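Local coordinates for protein serine protease (Nocardiopsis alba, PDB 2OUA) that probably cleaves internal peptide bonds of proteins as an acid-resistant serine endopeptidase of the chymotrypsin-like S1 family, this chain being its trypsin-type protease domain, at residues E174-P177 with M178-S181. Sequence-based numbering, arbitrary orientation.
Sequences EVNP and MLNS
Val175 and Met178 meet at the start of the short C-terminal helix of this chymotrypsin-like protease, just after the strand 167-174 of the second barrel. Val175 turns CG2 to Leu179, one helical turn on. Chi1 of 71° puts CG2 opposite the backbone N and beside the carbonyl carbon, 4.1 Å from Leu179 CG. The two side chains slant across each other. Met178 comes against the backbone of Val175. Its chain is nearly extended at chi2 but bends at chi3 (-84°), which brings the methyl CE back over the first turn. There CE lies 3.8 Å from Val175 CA and about as far from Glu174 O. It is 4.3 Å from Val175 CG2. The buried side chain of Met178 lies about 8 Å from that of Asp61, a predicted charge-relay residue, without touching it. Leu179 also has Asn176 beside it: its CD1 sits 3.7 Å from Asn176 OD1, which is hydrogen-bonded to Ser91. Ser91, in a loop, also touches the side chains of Val175 and Leu179. Glu174 OE2 forms a salt bridge with Arg117 and a hydrogen bond with Thr132. The backbone holds the turn together. Val175 O takes a bond from Leu179 N and a weak one from Met178 N. Ser181 N bonds to Pro177 O at 3.0 Å. Asn176 O accepts from Asn180 N at 2.9 Å. Asn180 ND2 is also 2.9 Å from Asn176 O, but the angle is too poor for a hydrogen bond.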
ATOM      1  N   GLU A 174       7.088  -1.347  -4.865  1.00  5.49           N
ATOM      2  CA  GLU A 174       8.073  -1.140  -3.807  1.00  7.08           C
ATOM      3  C   GLU A 174       7.877   0.222  -3.160  1.00  6.94           C
ATOM      4  O   GLU A 174       7.591   1.210  -3.845  1.00  6.90           O
ATOM      5  CB  GLU A 174       9.492  -1.242  -4.372  1.00  6.85           C
ATOM      6  CG  GLU A 174       9.916  -2.649  -4.796  1.00  8.71           C
ATOM      7  CD  GLU A 174      10.252  -3.557  -3.622  1.00 11.50           C
ATOM      8  OE1 GLU A 174      10.480  -3.042  -2.504  1.00 12.20           O
ATOM      9  OE2 GLU A 174      10.309  -4.791  -3.821  1.00 10.72           O
ATOM     10  N   VAL A 175       8.047   0.282  -1.843  1.00  6.25           N
ATOM     11  CA  VAL A 175       7.848   1.536  -1.129  1.00  6.62           C
ATOM     12  C   VAL A 175       9.021   2.513  -1.225  1.00  8.63           C
ATOM     13  O   VAL A 175       8.814   3.719  -1.352  1.00  8.99           O
ATOM     14  CB  VAL A 175       7.525   1.281   0.370  1.00  7.91           C
ATOM     15  CG1 VAL A 175       8.768   0.784   1.105  1.00  7.63           C
ATOM     16  CG2 VAL A 175       6.988   2.562   1.010  1.00  8.11           C
ATOM     17  N   ASN A 176      10.248   2.010  -1.182  1.00  8.80           N
ATOM     18  CA  ASN A 176      11.403   2.900  -1.230  1.00  9.40           C
ATOM     19  C   ASN A 176      11.464   3.818  -2.442  1.00 10.93           C
ATOM     20  O   ASN A 176      11.842   4.982  -2.315  1.00  9.76           O
ATOM     21  CB  ASN A 176      12.702   2.105  -1.083  1.00 10.34           C
ATOM     22  CG  ASN A 176      12.930   1.655   0.346  1.00 11.41           C
ATOM     23  OD1 ASN A 176      12.397   2.256   1.279  1.00 10.71           O
ATOM     24  ND2 ASN A 176      13.730   0.607   0.533  1.00 11.59           N
ATOM     25  N   PRO A 177      11.104   3.315  -3.635  1.00 11.42           N
ATOM     26  CA  PRO A 177      11.152   4.198  -4.800  1.00 12.22           C
ATOM     27  C   PRO A 177      10.235   5.415  -4.627  1.00 12.66           C
ATOM     28  O   PRO A 177      10.521   6.494  -5.153  1.00 13.53           O
ATOM     29  CB  PRO A 177      10.705   3.288  -5.938  1.00 12.46           C
ATOM     30  CG  PRO A 177      11.266   1.954  -5.520  1.00 12.50           C
ATOM     31  CD  PRO A 177      10.908   1.912  -4.045  1.00 10.90           C
ATOM     32  N   MET A 178       9.138   5.241  -3.894  1.00 11.38           N
ATOM     33  CA  MET A 178       8.204   6.340  -3.662  1.00 11.47           C
ATOM     34  C   MET A 178       8.788   7.312  -2.639  1.00 12.44           C
ATOM     35  O   MET A 178       8.747   8.526  -2.833  1.00 12.59           O
ATOM     36  CB  MET A 178       6.854   5.822  -3.146  1.00 12.02           C
ATOM     37  CG  MET A 178       6.085   4.949  -4.129  1.00 12.60           C
ATOM     38  SD  MET A 178       4.393   4.587  -3.571  1.00 13.07           S
ATOM     39  CE  MET A 178       4.675   3.183  -2.507  1.00  8.96           C
ATOM     40  N   LEU A 179       9.322   6.774  -1.549  1.00 11.98           N
ATOM     41  CA  LEU A 179       9.909   7.599  -0.503  1.00 12.14           C
ATOM     42  C   LEU A 179      11.049   8.433  -1.073  1.00 13.26           C
ATOM     43  O   LEU A 179      11.175   9.620  -0.774  1.00 14.27           O
ATOM     44  CB  LEU A 179      10.443   6.723   0.633  1.00 10.79           C
ATOM     45  CG  LEU A 179       9.426   5.785   1.290  1.00  8.26           C
ATOM     46  CD1 LEU A 179      10.116   4.908   2.323  1.00  9.21           C
ATOM     47  CD2 LEU A 179       8.322   6.605   1.927  1.00  8.64           C
ATOM     48  N   ASN A 180      11.873   7.803  -1.902  1.00 14.26           N
ATOM     49  CA  ASN A 180      13.011   8.490  -2.499  1.00 17.29           C
ATOM     50  C   ASN A 180      12.610   9.517  -3.555  1.00 16.29           C
ATOM     51  O   ASN A 180      12.946  10.694  -3.442  1.00 17.29           O
ATOM     52  CB  ASN A 180      13.987   7.478  -3.106  1.00 19.78           C
ATOM     53  CG  ASN A 180      14.584   6.544  -2.067  1.00 23.74           C
ATOM     54  OD1 ASN A 180      14.939   6.972  -0.970  1.00 25.91           O
ATOM     55  ND2 ASN A 180      14.712   5.268  -2.413  1.00 26.75           N
ATOM     56  N   SER A 181      11.888   9.069  -4.578  1.00 15.54           N
ATOM     57  CA  SER A 181      11.470   9.954  -5.661  1.00 14.65           C
ATOM     58  C   SER A 181      10.632  11.149  -5.218  1.00 14.95           C
ATOM     59  O   SER A 181      10.829  12.266  -5.704  1.00 14.00           O
ATOM     60  CB  SER A 181      10.687   9.166  -6.714  1.00 15.92           C
ATOM     61  OG  SER A 181      11.516   8.218  -7.361  1.00 21.45           O
TER